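Local coordinates for protein VP35 (Myotis lucifugus, PDB 6DKU) that is a bat-genome homolog of the filoviral polymerase cofactor VP35 and, through the interferon inhibitory domain described here, probably antagonises interferon responses, at residues L7-F12 with H42-A47; H28-A33 with A64-T69. The protein carries 1 engineered substitution. All coordinates share one frame; numbering follows the deposited sequence.

Contact 1. Residues L7-F12 with H42-A47; sequences LDPTEF and HDLQVA
F12 puts its ring anti to the backbone N (chi1 178°) and L44 places CG anti to the carbonyl carbon (chi1 -68°), which brings the ring and a leucine methyl together. L44 then splits its two methyls between partners. CD2 lies over one face of the F12 ring, 3.9 Å from the centroid and 22° off the ring normal, a CH-pi contact displaced toward the rim. CD1 turns to the start of helix 9-18 and packs against P9 CD at 3.8 Å, the two side chains crossing at about a right angle. Closer to the backbone, L44 CB touches L7 CB at 4.0 Å. L7 extends past it so that CD1 lies beside Q45 CB (3.7 Å), and Q45, bent at chi2, sends its NE2 to D49. A47 CB approaches F12 CE1 obliquely at 3.7 Å. D8 N-caps helix 9-18, although its capping bond from E11 N to OD1 is weak at 3.5 Å. This is apolar packing between L7 and the first turn of helix 9-18 on one side and the early turns of helix 41-56 on the other; helix 26-37 adds I34 and A35 against F12, and M48 of helix 41-56 touches both L7 and F12.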
ATOM      1  N   LEU A   7      -1.469   8.544  15.596  1.00 56.35           N
ATOM      2  CA  LEU A   7      -1.641   8.623  14.151  1.00 52.94           C
ATOM      3  C   LEU A   7      -3.041   8.204  13.722  1.00 53.69           C
ATOM      4  O   LEU A   7      -3.702   7.387  14.366  1.00 72.20           O
ATOM      5  CB  LEU A   7      -0.622   7.747  13.427  1.00 50.13           C
ATOM      6  CG  LEU A   7       0.832   8.205  13.450  1.00 61.74           C
ATOM      7  CD1 LEU A   7       1.744   7.013  13.681  1.00 67.33           C
ATOM      8  CD2 LEU A   7       1.200   8.949  12.173  1.00 49.97           C
ATOM      9  N   ASP A   8      -3.480   8.778  12.617  1.00 48.08           N
ATOM     10  CA  ASP A   8      -4.647   8.340  11.867  1.00 51.32           C
ATOM     11  C   ASP A   8      -4.204   8.102  10.445  1.00 44.79           C
ATOM     12  O   ASP A   8      -3.125   8.562  10.040  1.00 55.70           O
ATOM     13  CB  ASP A   8      -5.781   9.377  11.938  1.00 66.37           C
ATOM     14  CG  ASP A   8      -5.457  10.664  11.203  1.00 80.59           C
ATOM     15  OD1 ASP A   8      -4.305  11.132  11.287  1.00 94.16           O
ATOM     16  OD2 ASP A   8      -6.373  11.222  10.558  1.00 90.63           O
ATOM     17  N   PRO A   9      -4.964   7.333   9.652  1.00 48.60           N
ATOM     18  CA  PRO A   9      -4.512   6.998   8.285  1.00 39.56           C
ATOM     19  C   PRO A   9      -4.063   8.187   7.452  1.00 41.98           C
ATOM     20  O   PRO A   9      -3.028   8.100   6.783  1.00 49.16           O
ATOM     21  CB  PRO A   9      -5.742   6.316   7.679  1.00 42.11           C
ATOM     22  CG  PRO A   9      -6.377   5.633   8.857  1.00 50.69           C
ATOM     23  CD  PRO A   9      -6.148   6.540  10.050  1.00 47.27           C
ATOM     24  N   THR A  10      -4.793   9.305   7.500  1.00 51.28           N
ATOM     25  CA  THR A  10      -4.495  10.437   6.623  1.00 49.66           C
ATOM     26  C   THR A  10      -3.109  11.009   6.899  1.00 59.94           C
ATOM     27  O   THR A  10      -2.317  11.228   5.971  1.00 60.53           O
ATOM     28  CB  THR A  10      -5.559  11.525   6.784  1.00 60.43           C
ATOM     29  OG1 THR A  10      -6.865  10.951   6.643  1.00 65.68           O
ATOM     30  CG2 THR A  10      -5.370  12.604   5.731  1.00 51.63           C
ATOM     31  N   GLU A  11      -2.802  11.273   8.171  1.00 56.97           N
ATOM     32  CA  GLU A  11      -1.479  11.789   8.509  1.00 61.16           C
ATOM     33  C   GLU A  11      -0.380  10.782   8.161  1.00 64.56           C
ATOM     34  O   GLU A  11       0.687  11.170   7.671  1.00 64.44           O
ATOM     35  CB  GLU A  11      -1.432  12.177   9.987  1.00 58.85           C
ATOM     36  CG  GLU A  11      -0.062  12.626  10.481  1.00 66.05           C
ATOM     37  CD  GLU A  11       0.275  14.064  10.116  1.00 83.03           C
ATOM     38  OE1 GLU A  11      -0.554  14.746   9.468  1.00 83.69           O
ATOM     39  OE2 GLU A  11       1.388  14.508  10.478  1.00 84.84           O
ATOM     40  N   PHE A  12      -0.628   9.486   8.391  1.00 53.77           N
ATOM     41  CA  PHE A  12       0.317   8.446   7.978  1.00 44.86           C
ATOM     42  C   PHE A  12       0.643   8.559   6.490  1.00 48.73           C
ATOM     43  O   PHE A  12       1.815   8.587   6.090  1.00 53.36           O
ATOM     44  CB  PHE A  12      -0.264   7.061   8.305  1.00 42.16           C
ATOM     45  CG  PHE A  12       0.614   5.901   7.881  1.00 44.47           C
ATOM     46  CD1 PHE A  12       1.601   5.410   8.730  1.00 54.46           C
ATOM     47  CD2 PHE A  12       0.447   5.295   6.642  1.00 49.08           C
ATOM     48  CE1 PHE A  12       2.410   4.343   8.348  1.00 55.63           C
ATOM     49  CE2 PHE A  12       1.255   4.229   6.250  1.00 51.89           C
ATOM     50  CZ  PHE A  12       2.236   3.753   7.103  1.00 55.06           C
ATOM     51  N   HIS A  42      -2.025   2.011  16.661  1.00 64.28           N
ATOM     52  CA  HIS A  42      -0.852   1.217  17.004  1.00 56.42           C
ATOM     53  C   HIS A  42      -0.200   0.615  15.762  1.00 60.03           C
ATOM     54  O   HIS A  42       1.023   0.670  15.604  1.00 61.56           O
ATOM     55  CB  HIS A  42      -1.233   0.129  17.999  1.00 74.44           C
ATOM     56  CG  HIS A  42      -0.083  -0.742  18.392  1.00 99.28           C
ATOM     57  ND1 HIS A  42       0.941  -0.300  19.202  1.00102.11           N
ATOM     58  CD2 HIS A  42       0.219  -2.022  18.066  1.00103.54           C
ATOM     59  CE1 HIS A  42       1.816  -1.276  19.372  1.00103.94           C
ATOM     60  NE2 HIS A  42       1.402  -2.330  18.692  1.00104.30           N
ATOM     61  N   ASP A  43      -1.000   0.031  14.864  1.00 67.03           N
ATOM     62  CA  ASP A  43      -0.431  -0.527  13.638  1.00 66.93           C
ATOM     63  C   ASP A  43       0.248   0.556  12.805  1.00 69.77           C
ATOM     64  O   ASP A  43       1.345   0.345  12.268  1.00 66.53           O
ATOM     65  CB  ASP A  43      -1.515  -1.228  12.818  1.00 51.27           C
ATOM     66  CG  ASP A  43      -2.106  -2.422  13.529  1.00 64.75           C
ATOM     67  OD1 ASP A  43      -1.459  -2.964  14.450  1.00 71.97           O
ATOM     68  OD2 ASP A  43      -3.228  -2.823  13.163  1.00 63.90           O
ATOM     69  N   LEU A  44      -0.388   1.726  12.691  1.00 56.03           N
ATOM     70  CA  LEU A  44       0.230   2.829  11.965  1.00 52.41           C
ATOM     71  C   LEU A  44       1.569   3.227  12.575  1.00 49.40           C
ATOM     72  O   LEU A  44       2.518   3.516  11.843  1.00 61.11           O
ATOM     73  CB  LEU A  44      -0.716   4.029  11.895  1.00 49.92           C
ATOM     74  CG  LEU A  44      -1.985   3.901  11.047  1.00 47.28           C
ATOM     75  CD1 LEU A  44      -2.802   5.170  11.137  1.00 39.67           C
ATOM     76  CD2 LEU A  44      -1.622   3.625   9.606  1.00 36.51           C
ATOM     77  N   GLN A  45       1.688   3.235  13.904  1.00 51.18           N
ATOM     78  CA  GLN A  45       2.980   3.648  14.447  1.00 65.25           C
ATOM     79  C   GLN A  45       4.004   2.509  14.406  1.00 69.10           C
ATOM     80  O   GLN A  45       5.214   2.762  14.399  1.00 52.10           O
ATOM     81  CB  GLN A  45       2.808   4.243  15.841  1.00 46.71           C
ATOM     82  CG  GLN A  45       4.108   4.721  16.457  1.00 52.92           C
ATOM     83  CD  GLN A  45       4.401   6.162  16.079  1.00 72.81           C
ATOM     84  OE1 GLN A  45       3.559   7.041  16.257  1.00 69.49           O
ATOM     85  NE2 GLN A  45       5.581   6.397  15.494  1.00 73.64           N
ATOM     86  N   VAL A  46       3.553   1.259  14.320  1.00 54.41           N
ATOM     87  CA  VAL A  46       4.479   0.186  13.999  1.00 51.35           C
ATOM     88  C   VAL A  46       5.056   0.406  12.602  1.00 60.98           C
ATOM     89  O   VAL A  46       6.280   0.443  12.409  1.00 66.39           O
ATOM     90  CB  VAL A  46       3.779  -1.179  14.138  1.00 55.26           C
ATOM     91  CG1 VAL A  46       4.620  -2.261  13.479  1.00 65.50           C
ATOM     92  CG2 VAL A  46       3.525  -1.500  15.602  1.00 49.46           C
ATOM     93  N   ALA A  47       4.177   0.581  11.612  1.00 46.95           N
ATOM     94  CA  ALA A  47       4.628   0.810  10.247  1.00 46.33           C
ATOM     95  C   ALA A  47       5.530   2.036  10.156  1.00 61.90           C
ATOM     96  O   ALA A  47       6.550   2.020   9.455  1.00 66.01           O
ATOM     97  CB  ALA A  47       3.414   0.952   9.333  1.00 39.00           C
TER

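Contact 2. Residues H28-A33 with A64-T69; sequences HELVSA and AIISIT
L30 reaches from helix 26-37 to I65 and T69, and its side chain can be traced outward atom by atom. CB already lies 4.0 Å from I65 CG2. CG, placed anti to the backbone N by a chi1 of -177°, comes to 3.6 Å from the same methyl. At the fork, CD2 packs on I65 CG2 at 3.5 Å, also lies 4.0 Å from T69 CG2 and has I66 CG1 as a more distant neighbour at 4.3 Å; CD1 meets T69 CG2 tip to tip at 3.7 Å. L30 and I65 run past each other in opposite directions, consistent with one I65 methyl lying against CB, CG and CD2 of L30. The other branch of I65 goes to V31: the two side chains cross at about a right angle, and I65 CD1 packs on V31 CG2 at 3.5 Å. I65 thus sits between neighbouring side chains of the facing helix, with CG2 given to L30 and CD1 to V31. The local axes approach to 10.1 Å at a crossing angle of 39°, and the side-chain contacts between them are apolar. Within the helical part of the domain, V13, L16 and T17 of helix 9-18 cover V31, and L20 in the loop beyond that helix touches I65. L30 also touches I128, just after strand 122-127, while A64 and I68 of helix 61-71 pack on helix 41-56.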
ATOM      1  N   HIS A  28       2.958   5.254  -3.791  1.00 39.42           N
ATOM      2  CA  HIS A  28       1.938   6.043  -3.106  1.00 49.65           C
ATOM      3  C   HIS A  28       0.749   5.170  -2.728  1.00 49.18           C
ATOM      4  O   HIS A  28       0.246   5.228  -1.598  1.00 55.71           O
ATOM      5  CB  HIS A  28       1.472   7.196  -3.999  1.00 50.72           C
ATOM      6  CG  HIS A  28       2.575   8.081  -4.485  1.00 52.16           C
ATOM      7  ND1 HIS A  28       3.386   7.744  -5.548  1.00 48.75           N
ATOM      8  CD2 HIS A  28       2.988   9.299  -4.065  1.00 48.27           C
ATOM      9  CE1 HIS A  28       4.256   8.717  -5.757  1.00 51.99           C
ATOM     10  NE2 HIS A  28       4.037   9.669  -4.868  1.00 49.35           N
ATOM     11  N   GLU A  29       0.298   4.342  -3.675  1.00 42.09           N
ATOM     12  CA  GLU A  29      -0.803   3.432  -3.408  1.00 38.83           C
ATOM     13  C   GLU A  29      -0.448   2.418  -2.332  1.00 45.09           C
ATOM     14  O   GLU A  29      -1.316   2.040  -1.545  1.00 57.03           O
ATOM     15  CB  GLU A  29      -1.225   2.714  -4.688  1.00 36.38           C
ATOM     16  CG  GLU A  29      -1.251   3.598  -5.914  1.00 47.81           C
ATOM     17  CD  GLU A  29      -2.421   4.563  -5.931  1.00 50.76           C
ATOM     18  OE1 GLU A  29      -3.186   4.597  -4.939  1.00 54.29           O
ATOM     19  OE2 GLU A  29      -2.574   5.286  -6.943  1.00 56.59           O
ATOM     20  N   LEU A  30       0.803   1.962  -2.275  1.00 43.33           N
ATOM     21  CA  LEU A  30       1.178   1.027  -1.220  1.00 52.00           C
ATOM     22  C   LEU A  30       1.111   1.697   0.144  1.00 50.61           C
ATOM     23  O   LEU A  30       0.656   1.090   1.122  1.00 57.99           O
ATOM     24  CB  LEU A  30       2.574   0.465  -1.474  1.00 49.87           C
ATOM     25  CG  LEU A  30       3.055  -0.579  -0.466  1.00 43.22           C
ATOM     26  CD1 LEU A  30       1.996  -1.647  -0.219  1.00 39.78           C
ATOM     27  CD2 LEU A  30       4.340  -1.217  -0.949  1.00 37.37           C
ATOM     28  N   VAL A  31       1.565   2.949   0.227  1.00 48.97           N
ATOM     29  CA  VAL A  31       1.410   3.717   1.461  1.00 50.94           C
ATOM     30  C   VAL A  31      -0.062   3.782   1.853  1.00 55.50           C
ATOM     31  O   VAL A  31      -0.440   3.488   2.996  1.00 63.60           O
ATOM     32  CB  VAL A  31       2.010   5.124   1.288  1.00 42.86           C
ATOM     33  CG1 VAL A  31       1.676   6.001   2.479  1.00 39.81           C
ATOM     34  CG2 VAL A  31       3.514   5.037   1.071  1.00 45.01           C
ATOM     35  N   SER A  32      -0.914   4.138   0.889  1.00 49.97           N
ATOM     36  CA  SER A  32      -2.346   4.238   1.146  1.00 46.00           C
ATOM     37  C   SER A  32      -2.942   2.896   1.571  1.00 57.11           C
ATOM     38  O   SER A  32      -3.841   2.850   2.419  1.00 54.25           O
ATOM     39  CB  SER A  32      -3.051   4.775  -0.102  1.00 46.50           C
ATOM     40  OG  SER A  32      -4.404   5.094   0.175  1.00 64.98           O
ATOM     41  N   ALA A  33      -2.457   1.793   0.993  1.00 41.65           N
ATOM     42  CA  ALA A  33      -2.979   0.476   1.343  1.00 47.53           C
ATOM     43  C   ALA A  33      -2.589   0.101   2.762  1.00 61.03           C
ATOM     44  O   ALA A  33      -3.423  -0.387   3.537  1.00 61.31           O
ATOM     45  CB  ALA A  33      -2.464  -0.572   0.355  1.00 40.19           C
ATOM     46  N   ALA A  64      12.019   1.288   1.945  1.00 53.07           N
ATOM     47  CA  ALA A  64      11.424   1.236   3.279  1.00 53.81           C
ATOM     48  C   ALA A  64       9.952   0.856   3.214  1.00 47.56           C
ATOM     49  O   ALA A  64       9.488  -0.001   3.982  1.00 54.46           O
ATOM     50  CB  ALA A  64      11.596   2.583   3.981  1.00 46.73           C
ATOM     51  N   ILE A  65       9.206   1.485   2.298  1.00 46.27           N
ATOM     52  CA  ILE A  65       7.787   1.179   2.124  1.00 46.61           C
ATOM     53  C   ILE A  65       7.590  -0.304   1.829  1.00 54.49           C
ATOM     54  O   ILE A  65       6.763  -0.970   2.460  1.00 68.57           O
ATOM     55  CB  ILE A  65       7.185   2.060   1.018  1.00 44.15           C
ATOM     56  CG1 ILE A  65       7.066   3.504   1.494  1.00 40.20           C
ATOM     57  CG2 ILE A  65       5.840   1.525   0.573  1.00 39.42           C
ATOM     58  CD1 ILE A  65       6.931   4.485   0.343  1.00 46.77           C
ATOM     59  N   ILE A  66       8.354  -0.848   0.873  1.00 51.92           N
ATOM     60  CA  ILE A  66       8.253  -2.287   0.608  1.00 53.09           C
ATOM     61  C   ILE A  66       8.649  -3.096   1.843  1.00 54.16           C
ATOM     62  O   ILE A  66       8.089  -4.173   2.123  1.00 59.35           O
ATOM     63  CB  ILE A  66       9.113  -2.646  -0.624  1.00 46.27           C
ATOM     64  CG1 ILE A  66       8.431  -2.173  -1.916  1.00 45.08           C
ATOM     65  CG2 ILE A  66       9.383  -4.138  -0.682  1.00 44.35           C
ATOM     66  CD1 ILE A  66       9.257  -2.387  -3.176  1.00 39.69           C
ATOM     67  N   SER A  67       9.591  -2.568   2.621  1.00 56.26           N
ATOM     68  CA  SER A  67      10.121  -3.270   3.777  1.00 47.70           C
ATOM     69  C   SER A  67       9.068  -3.424   4.856  1.00 58.46           C
ATOM     70  O   SER A  67       9.130  -4.380   5.636  1.00 64.07           O
ATOM     71  CB  SER A  67      11.346  -2.528   4.319  1.00 58.36           C
ATOM     72  OG  SER A  67      11.748  -3.021   5.587  1.00 71.37           O
ATOM     73  N   ILE A  68       8.099  -2.503   4.928  1.00 59.85           N
ATOM     74  CA  ILE A  68       6.997  -2.693   5.870  1.00 57.22           C
ATOM     75  C   ILE A  68       6.189  -3.926   5.493  1.00 62.09           C
ATOM     76  O   ILE A  68       5.845  -4.746   6.350  1.00 71.09           O
ATOM     77  CB  ILE A  68       6.103  -1.441   5.958  1.00 51.65           C
ATOM     78  CG1 ILE A  68       6.904  -0.140   6.131  1.00 42.71           C
ATOM     79  CG2 ILE A  68       5.066  -1.593   7.062  1.00 64.48           C
ATOM     80  CD1 ILE A  68       6.018   1.093   5.842  1.00 34.32           C
ATOM     81  N   THR A  69       5.866  -4.065   4.205  1.00 53.81           N
ATOM     82  CA  THR A  69       5.139  -5.255   3.762  1.00 55.96           C
ATOM     83  C   THR A  69       5.945  -6.530   3.994  1.00 62.27           C
ATOM     84  O   THR A  69       5.370  -7.621   4.120  1.00 55.28           O
ATOM     85  CB  THR A  69       4.766  -5.144   2.284  1.00 46.65           C
ATOM     86  OG1 THR A  69       5.962  -5.180   1.508  1.00 58.01           O
ATOM     87  CG2 THR A  69       4.039  -3.841   2.025  1.00 46.09           C
TER

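The centre of contact 2 is about 4 Å from the centre of the chain and all but one of its touching residues are buried; that of contact 1 is about 13 Å away, and this contact is only partly buried. The two use different helix pairs, 9-18 with 41-56 and 26-37 with 61-71, yet they adjoin: F12 CE2 packs against V31 O at 3.7 Å, and A47 O against I68 CD1 at 3.8 Å. Their segments alternate along the chain, and between them the two contacts join two pairs of helices. Both are apolar, but contact 1 combines an aromatic face with a capped helix start and a partly exposed glutamine, whereas contact 2 depends on branched aliphatic side chains and a threonine methyl.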